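PDB 7PBG: FAD-binding oxidoreductase from Gulosibacter chungangensis, which oxidises 4-alkylphenols such as 4-ethylphenol with a covalently bound FAD, a dehydrogenation that probably leads to 4-vinylphenols. Local coordinates for residues 4-9 and 13-18; 28-33 and 108-113; 119-124 and 205-210; 194-197 and 201-204; 372-375 and 379-382. All coordinates share one frame; numbering follows the deposited sequence.

Contact 1: residues 4-9 and 13-18; sequences RTLPDG and EQFANA
Q14 OE1 accepts a hydrogen bond from the backbone N of S11 and lies 3.8 Å from G9 O across the contact. The side chain thus bonds back from the first turn of helix 12-26 to a residue just ahead of it. It ties the start of the helix to the loop leading into it, while the approach to G9 is no more than a loose meeting of two oxygens.

The firmer part is apolar and centres on F15. Its CG is anti to the backbone N (chi1 -165°), which carries the ring out from the helix to the 4-9 segment. L6 comes down over one face with a single branch: CD2 is 3.4 Å from F15 CG and 3.9 Å from the ring centroid, a CH-pi contact displaced toward the base of the ring. P7 adds a lighter touch, its CD 4.1 Å from F15 CD1 and the two side chains crossing at about a right angle. F3 meets the same phenyl ring edge-to-face.

Further back along the loop, R4 forms salt bridges with E35 of helix 35-39 and with D42, and T5 OG1 bonds to K54 O. These bonds tie the loop to its surroundings, while L6 and P7 lay it against the start of helix 12-26, whose N17 and A18 pack on Y77 of helix 64-77.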
# COMPACT_ATOMS: atom_id res chain seq x y z
N ARG A 4 -1.91 -23.13 34.18
CA ARG A 4 -2.99 -22.22 34.61
C ARG A 4 -4.21 -22.44 33.70
O ARG A 4 -5.34 -22.32 34.15
CB ARG A 4 -2.50 -20.77 34.59
CG ARG A 4 -2.27 -20.21 33.20
CD ARG A 4 -1.53 -18.89 33.25
NE ARG A 4 -2.20 -17.85 34.01
CZ ARG A 4 -2.76 -16.76 33.49
NH1 ARG A 4 -2.83 -16.59 32.18
NH2 ARG A 4 -3.33 -15.88 34.29
N THR A 5 -3.95 -22.77 32.44
CA THR A 5 -4.95 -22.99 31.38
C THR A 5 -4.32 -23.97 30.39
O THR A 5 -3.05 -24.10 30.38
CB THR A 5 -5.38 -21.69 30.66
OG1 THR A 5 -4.22 -21.12 30.06
CG2 THR A 5 -6.03 -20.65 31.54
N LEU A 6 -5.13 -24.68 29.63
CA LEU A 6 -4.65 -25.53 28.53
C LEU A 6 -5.50 -25.27 27.31
O LEU A 6 -6.70 -25.04 27.43
CB LEU A 6 -4.77 -27.02 28.87
CG LEU A 6 -3.76 -27.57 29.87
CD1 LEU A 6 -4.07 -29.04 30.12
CD2 LEU A 6 -2.34 -27.39 29.39
N PRO A 7 -4.89 -25.44 26.12
CA PRO A 7 -5.64 -25.34 24.88
C PRO A 7 -6.56 -26.57 24.78
O PRO A 7 -6.10 -27.69 25.06
CB PRO A 7 -4.56 -25.27 23.79
CG PRO A 7 -3.28 -25.77 24.42
CD PRO A 7 -3.46 -25.71 25.92
N ASP A 8 -7.82 -26.35 24.41
CA ASP A 8 -8.75 -27.44 24.00
C ASP A 8 -8.02 -28.46 23.12
O ASP A 8 -7.32 -28.05 22.17
CB ASP A 8 -9.97 -26.87 23.29
CG ASP A 8 -10.91 -26.12 24.21
OD1 ASP A 8 -10.71 -26.20 25.44
OD2 ASP A 8 -11.83 -25.46 23.70
N GLY A 9 -8.16 -29.75 23.41
CA GLY A 9 -7.55 -30.82 22.60
C GLY A 9 -6.12 -31.17 23.00
O GLY A 9 -5.58 -32.13 22.43
N GLU A 13 -0.32 -33.86 29.85
CA GLU A 13 0.87 -34.68 29.54
C GLU A 13 1.49 -34.15 28.24
O GLU A 13 2.71 -33.94 28.20
CB GLU A 13 0.47 -36.15 29.50
CG GLU A 13 1.59 -37.05 29.02
CD GLU A 13 1.11 -38.48 28.88
OE1 GLU A 13 0.71 -38.86 27.76
OE2 GLU A 13 1.02 -39.17 29.93
N GLN A 14 0.66 -33.97 27.21
CA GLN A 14 1.08 -33.45 25.89
C GLN A 14 1.70 -32.06 26.07
O GLN A 14 2.83 -31.84 25.55
CB GLN A 14 -0.13 -33.43 24.96
CG GLN A 14 -0.43 -34.82 24.42
CD GLN A 14 -1.79 -34.87 23.77
OE1 GLN A 14 -2.61 -33.98 23.95
NE2 GLN A 14 -2.04 -35.93 23.01
N PHE A 15 1.02 -31.17 26.79
CA PHE A 15 1.49 -29.78 27.05
C PHE A 15 2.83 -29.81 27.78
O PHE A 15 3.78 -29.06 27.40
CB PHE A 15 0.45 -29.00 27.86
CG PHE A 15 0.71 -27.52 27.85
CD1 PHE A 15 0.38 -26.77 26.73
CD2 PHE A 15 1.38 -26.89 28.89
CE1 PHE A 15 0.63 -25.41 26.69
CE2 PHE A 15 1.62 -25.52 28.85
CZ PHE A 15 1.26 -24.80 27.74
N ALA A 16 2.96 -30.62 28.84
CA ALA A 16 4.24 -30.73 29.58
C ALA A 16 5.34 -31.19 28.61
O ALA A 16 6.52 -30.78 28.80
CB ALA A 16 4.12 -31.70 30.75
N ASN A 17 5.01 -32.03 27.64
CA ASN A 17 6.02 -32.59 26.71
C ASN A 17 6.49 -31.47 25.79
O ASN A 17 7.71 -31.35 25.62
CB ASN A 17 5.54 -33.80 25.91
CG ASN A 17 5.53 -35.08 26.72
OD1 ASN A 17 6.28 -35.23 27.68
ND2 ASN A 17 4.67 -35.99 26.33
N ALA A 18 5.56 -30.65 25.30
CA ALA A 18 5.86 -29.46 24.46
C ALA A 18 6.70 -28.45 25.25
O ALA A 18 7.71 -27.94 24.72
CB ALA A 18 4.58 -28.85 23.96

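Contact 2: residues 28-33 and 108-113; sequences SEYVRV and GKRMNR
Y30 and R110 face each other from well-separated backbones, 9.7 Å apart between their CA atoms, with Y30 closing a 3-10 turn just before strand 31-32 and R110 in the loop that follows strand 103-106. The turn is held by V31 N bonding to S28 O, and both CB atoms point at the opposite segment.

The contact is a single cation-pi stack. The guanidinium of R110 lies almost flat on the phenol ring, with planes 9° apart and R110 CZ 3.5 Å from the ring centroid. Within that plane the group is displaced so that NH1 rides over the ring centre, 3.3 Å from Y30 CG. NE lies near Y30 CE1, at 3.5 Å, and NH2 extends toward the hydroxyl end, 3.6 Å from Y30 CZ. A bend of the arginine chain at chi3 (62°) turns the flat group to match the ring. On the opposite face E29 CG lies over the ring centre, so the tyrosine is sandwiched between an aliphatic carbon and a cation.

NH1 also donates to W60 O, which probably helps to hold the guanidinium in this orientation. Backbone hydrogen bonds join Y30 to W60 as well, and K109 makes its own cation-pi contact with the W60 ring. This cluster is at the surface of the FAD-binding half of the enzyme, where a tyrosine-arginine cation-pi stack fastens the 3-10 turn leading into edge strand 31-32 of a mixed sheet to the loop joining that sheet to the antiparallel sheet of the PCMH-type FAD domain.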
# COMPACT_ATOMS: atom_id res chain seq x y z
N SER A 28 15.30 -23.03 29.49
CA SER A 28 14.24 -23.06 30.53
C SER A 28 13.98 -21.66 31.10
O SER A 28 12.83 -21.35 31.38
CB SER A 28 14.56 -24.06 31.61
OG SER A 28 15.74 -23.67 32.26
N GLU A 29 15.00 -20.79 31.21
CA GLU A 29 14.81 -19.42 31.76
C GLU A 29 13.93 -18.55 30.83
O GLU A 29 13.51 -17.47 31.29
CB GLU A 29 16.14 -18.71 32.03
CG GLU A 29 17.01 -18.50 30.79
CD GLU A 29 18.14 -19.50 30.53
OE1 GLU A 29 17.87 -20.74 30.38
OE2 GLU A 29 19.30 -19.03 30.48
N TYR A 30 13.65 -19.00 29.61
CA TYR A 30 12.86 -18.21 28.62
C TYR A 30 11.49 -18.83 28.33
O TYR A 30 10.73 -18.34 27.45
CB TYR A 30 13.65 -18.03 27.33
CG TYR A 30 15.02 -17.45 27.56
CD1 TYR A 30 15.15 -16.16 28.02
CD2 TYR A 30 16.16 -18.16 27.26
CE1 TYR A 30 16.39 -15.58 28.23
CE2 TYR A 30 17.42 -17.60 27.47
CZ TYR A 30 17.52 -16.30 27.93
OH TYR A 30 18.74 -15.71 28.16
N VAL A 31 11.14 -19.90 29.05
CA VAL A 31 9.83 -20.59 28.90
C VAL A 31 9.16 -20.56 30.29
O VAL A 31 9.69 -21.21 31.20
CB VAL A 31 10.05 -22.02 28.37
CG1 VAL A 31 8.76 -22.82 28.32
CG2 VAL A 31 10.76 -22.01 27.04
N ARG A 32 8.10 -19.77 30.46
CA ARG A 32 7.51 -19.46 31.79
C ARG A 32 6.07 -19.97 31.84
O ARG A 32 5.26 -19.67 30.91
CB ARG A 32 7.63 -17.97 32.07
CG ARG A 32 9.07 -17.48 32.03
CD ARG A 32 9.93 -18.08 33.14
NE ARG A 32 9.96 -17.21 34.30
CZ ARG A 32 9.72 -17.58 35.56
NH1 ARG A 32 9.44 -18.83 35.87
NH2 ARG A 32 9.77 -16.67 36.51
N VAL A 33 5.76 -20.76 32.88
CA VAL A 33 4.39 -21.31 33.08
C VAL A 33 3.83 -20.87 34.44
O VAL A 33 2.67 -21.18 34.70
CB VAL A 33 4.36 -22.84 32.94
CG1 VAL A 33 4.70 -23.29 31.52
CG2 VAL A 33 5.29 -23.52 33.94
N GLY A 108 9.36 -9.12 21.73
CA GLY A 108 10.04 -7.85 21.98
C GLY A 108 10.86 -7.89 23.27
O GLY A 108 11.69 -7.00 23.44
N LYS A 109 10.63 -8.84 24.17
CA LYS A 109 11.39 -8.90 25.45
C LYS A 109 12.89 -8.93 25.11
O LYS A 109 13.65 -8.13 25.72
CB LYS A 109 10.93 -10.12 26.26
CG LYS A 109 11.70 -10.39 27.56
CD LYS A 109 11.02 -10.06 28.84
CE LYS A 109 11.98 -9.99 30.01
NZ LYS A 109 12.09 -11.29 30.70
N ARG A 110 13.31 -9.82 24.18
CA ARG A 110 14.74 -10.02 23.84
C ARG A 110 15.06 -9.57 22.42
O ARG A 110 16.24 -9.24 22.15
CB ARG A 110 15.08 -11.50 24.01
CG ARG A 110 14.88 -11.94 25.44
CD ARG A 110 15.08 -13.42 25.59
NE ARG A 110 16.44 -13.79 25.23
CZ ARG A 110 16.83 -14.99 24.81
NH1 ARG A 110 15.95 -15.97 24.71
NH2 ARG A 110 18.11 -15.24 24.59
N MET A 111 14.12 -9.61 21.49
CA MET A 111 14.41 -9.23 20.09
C MET A 111 14.09 -7.75 19.93
O MET A 111 12.95 -7.44 19.50
CB MET A 111 13.60 -10.11 19.15
CG MET A 111 13.97 -11.58 19.30
SD MET A 111 12.92 -12.69 18.31
CE MET A 111 13.50 -12.29 16.67
N ASN A 112 15.01 -6.87 20.35
CA ASN A 112 14.62 -5.47 20.65
C ASN A 112 15.60 -4.46 20.06
O ASN A 112 15.53 -3.30 20.49
CB ASN A 112 14.38 -5.28 22.13
CG ASN A 112 15.65 -5.49 22.93
OD1 ASN A 112 16.72 -5.73 22.35
ND2 ASN A 112 15.55 -5.37 24.25
N ARG A 113 16.37 -4.83 19.05
CA ARG A 113 17.39 -3.93 18.44
C ARG A 113 16.81 -3.11 17.29
O ARG A 113 16.05 -3.62 16.42
CB ARG A 113 18.63 -4.73 18.01
CG ARG A 113 19.40 -5.32 19.19
CD ARG A 113 20.87 -5.05 19.20
NE ARG A 113 21.60 -5.64 18.08
CZ ARG A 113 21.91 -6.94 17.93
NH1 ARG A 113 21.61 -7.82 18.86
NH2 ARG A 113 22.61 -7.34 16.87

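Contact 3: residues 119-124 and 205-210; sequences EKLAYA and WHLYPG
Y123, which meets both H206 and L207, is the second residue of a G1 beta bulge whose first position, usually glycine, is taken by A122 with a left-handed backbone (phi 52°). A122 and Y123 both face N118 in the neighbouring strand of the hairpin. After the bulge, Y123 turns its side chain to the 205-210 loop.

Its chi1 of 71° sets CG between the backbone N and the carbonyl carbon, and the ring offers one face to H206. The atom resting there is H206 CB, 3.7 Å from Y123 CD1 and 4.0 Å from the ring centroid, a CH-pi contact. The imidazole is oblique to the phenol, with planes at 45°, and is held by its ND1, which bonds to C180 O. On a face of the imidazole lies the indole of W205.

L207 approaches obliquely from the same side of the ring plane as H206, but at the CD2-CE2 bond. Its CD2 is 3.5 Å from Y123 CE2 and touches L121 as well, while CD1 meets L121 CD1 at 3.7 Å.

P404 and A403 of the second subunit pack on L121 and L207 respectively, which places this apolar group at the dimer interface. Within the chain it joins the turn between strands 114-118 and 123-126 to the long loop ahead of strand 226-237, with A122 and A124 hydrogen-bonded to that strand through L235 and M233.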
# COMPACT_ATOMS: atom_id res chain seq x y z
N GLU A 119 20.23 7.36 6.86
CA GLU A 119 19.82 8.77 6.64
C GLU A 119 19.59 9.05 5.13
O GLU A 119 18.62 9.71 4.81
CB GLU A 119 20.89 9.71 7.18
CG GLU A 119 20.46 11.16 7.09
CD GLU A 119 21.38 12.09 7.87
OE1 GLU A 119 22.54 11.66 8.19
OE2 GLU A 119 20.92 13.22 8.19
N LYS A 120 20.52 8.64 4.26
CA LYS A 120 20.49 8.99 2.82
C LYS A 120 19.16 8.52 2.21
O LYS A 120 18.68 9.20 1.34
CB LYS A 120 21.65 8.31 2.09
CG LYS A 120 21.74 8.66 0.60
CD LYS A 120 23.04 8.19 -0.04
CE LYS A 120 23.13 8.63 -1.49
NZ LYS A 120 24.43 8.29 -2.12
N LEU A 121 18.68 7.33 2.57
CA LEU A 121 17.46 6.74 1.99
C LEU A 121 16.33 6.76 3.03
O LEU A 121 15.28 6.19 2.76
CB LEU A 121 17.78 5.32 1.51
CG LEU A 121 18.83 5.28 0.39
CD1 LEU A 121 19.03 3.87 -0.11
CD2 LEU A 121 18.44 6.20 -0.75
N ALA A 122 16.52 7.43 4.16
CA ALA A 122 15.46 7.79 5.14
C ALA A 122 14.63 6.59 5.55
O ALA A 122 13.40 6.56 5.26
CB ALA A 122 14.56 8.83 4.57
N TYR A 123 15.26 5.58 6.10
CA TYR A 123 14.51 4.44 6.70
C TYR A 123 15.23 3.92 7.94
O TYR A 123 16.41 4.11 8.09
CB TYR A 123 14.23 3.35 5.69
CG TYR A 123 15.42 2.55 5.24
CD1 TYR A 123 15.86 1.44 5.94
CD2 TYR A 123 16.15 2.91 4.13
CE1 TYR A 123 16.96 0.69 5.54
CE2 TYR A 123 17.22 2.16 3.69
CZ TYR A 123 17.64 1.05 4.39
OH TYR A 123 18.73 0.32 3.97
N ALA A 124 14.50 3.15 8.74
CA ALA A 124 15.09 2.41 9.86
C ALA A 124 14.64 0.97 9.72
O ALA A 124 13.68 0.68 8.98
CB ALA A 124 14.65 3.01 11.17
N TRP A 205 15.42 -4.01 -0.10
CA TRP A 205 14.43 -4.69 0.78
C TRP A 205 13.54 -3.64 1.48
O TRP A 205 12.32 -3.80 1.49
CB TRP A 205 15.14 -5.53 1.81
CG TRP A 205 14.28 -6.47 2.59
CD1 TRP A 205 12.99 -6.85 2.31
CD2 TRP A 205 14.68 -7.22 3.73
NE1 TRP A 205 12.59 -7.81 3.20
CE2 TRP A 205 13.58 -8.01 4.11
CE3 TRP A 205 15.89 -7.34 4.46
CZ2 TRP A 205 13.65 -8.90 5.19
CZ3 TRP A 205 15.96 -8.24 5.50
CH2 TRP A 205 14.83 -8.95 5.90
N HIS A 206 14.12 -2.55 2.00
CA HIS A 206 13.34 -1.53 2.75
C HIS A 206 13.07 -0.29 1.91
O HIS A 206 12.61 0.69 2.47
CB HIS A 206 14.07 -1.21 4.09
CG HIS A 206 14.46 -2.47 4.80
ND1 HIS A 206 13.51 -3.40 5.21
CD2 HIS A 206 15.67 -2.98 5.16
CE1 HIS A 206 14.13 -4.43 5.77
NE2 HIS A 206 15.45 -4.19 5.80
N LEU A 207 13.35 -0.33 0.59
CA LEU A 207 13.15 0.81 -0.30
C LEU A 207 11.93 0.63 -1.18
O LEU A 207 11.21 1.57 -1.38
CB LEU A 207 14.37 1.01 -1.20
CG LEU A 207 15.71 1.04 -0.50
CD1 LEU A 207 16.83 1.18 -1.51
CD2 LEU A 207 15.74 2.18 0.50
N TYR A 208 11.72 -0.57 -1.71
CA TYR A 208 10.71 -0.78 -2.76
C TYR A 208 9.83 -1.95 -2.34
O TYR A 208 10.31 -3.06 -2.26
CB TYR A 208 11.39 -1.05 -4.10
CG TYR A 208 10.40 -1.35 -5.19
CD1 TYR A 208 9.55 -0.38 -5.65
CD2 TYR A 208 10.27 -2.64 -5.69
CE1 TYR A 208 8.61 -0.65 -6.63
CE2 TYR A 208 9.35 -2.92 -6.69
CZ TYR A 208 8.53 -1.93 -7.17
OH TYR A 208 7.57 -2.21 -8.13
N PRO A 209 8.52 -1.69 -2.07
CA PRO A 209 7.56 -2.72 -1.65
C PRO A 209 7.01 -3.47 -2.87
O PRO A 209 5.89 -3.25 -3.26
CB PRO A 209 6.48 -1.89 -0.97
CG PRO A 209 6.47 -0.61 -1.71
CD PRO A 209 7.92 -0.35 -2.09
N GLY A 210 7.87 -4.28 -3.46
CA GLY A 210 7.61 -5.01 -4.71
C GLY A 210 8.62 -6.12 -4.92
O GLY A 210 9.64 -6.21 -4.21

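Contact 4: residues 194-197 and 201-204; sequences TGMG and GSEA
M196 packs closely against S202 and A204, whereas E203, between those two residues, turns its CB away from M196 into an exposed position. The tight part starts at the backbone: M196 O is 3.4 Å from S202 CB, and M196 CB is 3.7 Å from the carbonyl carbon of A204. The methionine then folds back at chi2 and chi3, bringing its terminal CE to 3.7 Å from S202 OG, the same oxygen that M196 CB approaches at 3.6 Å. A204 CB touches more lightly, 4.1 Å from M196 CG.

S202 closes an ST turn. Its OG, anti to the backbone N (chi1 -178°), accepts from A204 N at 3.0 Å in a fairly straight bond (162°), so the hydroxyl oxygen beside the methionine is tied to its own loop. On the other segment G197 N bonds to T194 O, shaping the turn that presents M196.

The second subunit borders this loop. Its Y490 packs on M196, and Q497 of that subunit donates from NE2 to G195 O. On the looser side G201 and E203 are exposed, although E203 still touches A403 of the second subunit.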
# COMPACT_ATOMS: atom_id res chain seq x y z
N THR A 194 10.01 -10.63 2.54
CA THR A 194 9.01 -10.08 1.60
C THR A 194 9.75 -9.19 0.60
O THR A 194 10.87 -8.68 0.90
CB THR A 194 7.88 -9.32 2.29
OG1 THR A 194 8.48 -8.21 2.97
CG2 THR A 194 7.13 -10.23 3.22
N GLY A 195 9.18 -9.06 -0.56
CA GLY A 195 9.62 -8.06 -1.55
C GLY A 195 11.03 -8.33 -2.02
O GLY A 195 11.39 -9.49 -2.33
N MET A 196 11.86 -7.28 -2.06
CA MET A 196 13.24 -7.39 -2.56
C MET A 196 14.16 -8.14 -1.56
O MET A 196 15.25 -8.53 -1.96
CB MET A 196 13.76 -5.99 -2.89
CG MET A 196 12.95 -5.33 -3.95
SD MET A 196 12.91 -6.31 -5.51
CE MET A 196 14.62 -6.68 -5.73
N GLY A 197 13.67 -8.44 -0.34
CA GLY A 197 14.44 -9.29 0.60
C GLY A 197 14.51 -10.74 0.12
O GLY A 197 15.41 -11.46 0.56
N GLY A 201 21.43 -10.26 -1.92
CA GLY A 201 22.26 -9.11 -2.30
C GLY A 201 21.51 -7.83 -2.48
O GLY A 201 22.19 -6.82 -2.66
N SER A 202 20.17 -7.84 -2.62
CA SER A 202 19.41 -6.59 -2.87
C SER A 202 19.61 -5.63 -1.73
O SER A 202 19.56 -6.05 -0.61
CB SER A 202 17.96 -6.80 -3.13
OG SER A 202 17.32 -5.57 -3.41
N GLU A 203 19.85 -4.36 -2.05
CA GLU A 203 19.85 -3.29 -1.05
C GLU A 203 18.47 -2.63 -0.98
O GLU A 203 18.35 -1.58 -0.31
CB GLU A 203 20.98 -2.31 -1.41
CG GLU A 203 22.39 -2.87 -1.21
CD GLU A 203 23.55 -1.95 -1.61
OE1 GLU A 203 23.42 -1.27 -2.63
OE2 GLU A 203 24.63 -1.97 -0.93
N ALA A 204 17.47 -3.11 -1.72
CA ALA A 204 16.16 -2.44 -1.86
C ALA A 204 15.06 -3.09 -0.99
O ALA A 204 13.90 -2.67 -1.10
CB ALA A 204 15.78 -2.46 -3.33

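Contact 5: residues 372-375 and 379-382; sequences HELN and PNRH
N380 and E373 meet where helix 363-375 faces the loop that follows it, and N380 forms an Asx turn in that loop. Its chi1 of 62° places CG between the backbone N and the carbonyl carbon and directs the amide at the helix. From the start of the side chain, CB lies 3.6 Å from E373 OE1. The next atom, CG, is 3.7 Å from E373 OE1 and 4.0 Å from L374 CD2, so the leucine branch lies against the amide.

At the tip the two amide atoms part company. ND2 donates to E373 OE1 at 2.9 Å, a bent bond (142°) to the anti lone pair of OE1, which lies out of the plane of the N380 amide. The same nitrogen also donates to A370 O, one turn earlier in the helix, and L374 CD2 sits 3.8 Å from it. Two acceptors, one a side chain and the other a main-chain carbonyl, thus grip ND2 and fix which way round the amide is. E373 OE2 has a weak hydrogen bond to N369 ND2.

L374 reaches toward the cofactor site: its side chain is about 4 Å from the side chains of the FAD-binding residues E152 and Y169. Its CD2 also touches P379 CA. The other amide atom, N380 OD1, closes the Asx turn by accepting from H382 N at 3.0 Å, the donor standing above the carbonyl plane.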
# COMPACT_ATOMS: atom_id res chain seq x y z
N HIS A 372 1.71 18.68 19.58
CA HIS A 372 2.86 19.21 18.84
C HIS A 372 3.99 18.19 18.88
O HIS A 372 4.66 17.99 17.87
CB HIS A 372 3.26 20.55 19.44
CG HIS A 372 4.47 21.12 18.80
ND1 HIS A 372 4.47 21.50 17.50
CD2 HIS A 372 5.70 21.38 19.29
CE1 HIS A 372 5.65 22.01 17.21
NE2 HIS A 372 6.44 21.94 18.30
N GLU A 373 4.23 17.58 20.04
CA GLU A 373 5.26 16.55 20.17
C GLU A 373 4.95 15.38 19.22
O GLU A 373 5.83 15.04 18.36
CB GLU A 373 5.38 16.12 21.62
CG GLU A 373 6.25 17.04 22.43
CD GLU A 373 6.42 16.62 23.87
OE1 GLU A 373 5.71 15.67 24.31
OE2 GLU A 373 7.19 17.31 24.59
N LEU A 374 3.75 14.82 19.32
CA LEU A 374 3.44 13.63 18.48
C LEU A 374 3.59 14.02 17.01
O LEU A 374 4.09 13.19 16.23
CB LEU A 374 2.03 13.11 18.74
CG LEU A 374 1.79 12.59 20.15
CD1 LEU A 374 0.39 12.09 20.29
CD2 LEU A 374 2.77 11.49 20.56
N ASN A 375 3.11 15.19 16.64
CA ASN A 375 3.02 15.63 15.22
C ASN A 375 4.41 15.97 14.68
O ASN A 375 4.54 16.10 13.45
CB ASN A 375 2.08 16.81 14.97
CG ASN A 375 0.68 16.47 15.38
OD1 ASN A 375 0.40 15.32 15.77
ND2 ASN A 375 -0.19 17.46 15.26
N PRO A 379 7.80 11.18 20.61
CA PRO A 379 6.80 10.38 21.28
C PRO A 379 6.68 10.77 22.75
O PRO A 379 7.66 11.27 23.36
CB PRO A 379 7.32 8.93 21.15
CG PRO A 379 8.76 9.04 20.83
CD PRO A 379 9.07 10.46 20.39
N ASN A 380 5.51 10.51 23.33
CA ASN A 380 5.26 10.80 24.76
C ASN A 380 4.24 9.79 25.28
O ASN A 380 3.83 8.90 24.53
CB ASN A 380 4.86 12.27 25.01
CG ASN A 380 3.58 12.67 24.31
OD1 ASN A 380 2.55 12.03 24.47
ND2 ASN A 380 3.66 13.73 23.50
N ARG A 381 3.85 9.90 26.53
CA ARG A 381 2.71 9.08 27.04
C ARG A 381 1.70 9.99 27.73
O ARG A 381 1.01 9.58 28.65
CB ARG A 381 3.23 8.00 27.96
CG ARG A 381 4.05 8.51 29.12
CD ARG A 381 4.58 7.31 29.88
NE ARG A 381 5.50 6.52 29.08
CZ ARG A 381 6.08 5.38 29.48
NH1 ARG A 381 5.79 4.85 30.65
NH2 ARG A 381 6.92 4.75 28.68
N HIS A 382 1.60 11.22 27.24
CA HIS A 382 0.65 12.20 27.79
C HIS A 382 -0.75 11.59 27.89
O HIS A 382 -1.33 11.76 28.96
CB HIS A 382 0.70 13.48 26.96
CG HIS A 382 0.01 14.61 27.62
ND1 HIS A 382 -1.26 15.04 27.23
CD2 HIS A 382 0.39 15.38 28.66
CE1 HIS A 382 -1.62 16.05 28.01
NE2 HIS A 382 -0.63 16.25 28.92

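In the fold
Contact 3 and contact 4 are the buried pair: they touch, with their centres about 10 Å apart, and both meet the second subunit. They share the loop between strands 191-193 and 226-237; contact 3 fastens it to a hairpin distant in sequence, whereas contact 4 folds it on itself. Contact 2 is a surface contact joined by charge and ring stacking, and contact 1, partly buried, is mainly aliphatic carbon on a phenyl ring; helix 12-26 and strand 31-32 link the two in sequence. Contact 5, also partly buried and about 43 Å from contact 1 between centres, across the chain's middle, is the one with a hydrogen bond between its segments, and it lies beside FAD-binding residues.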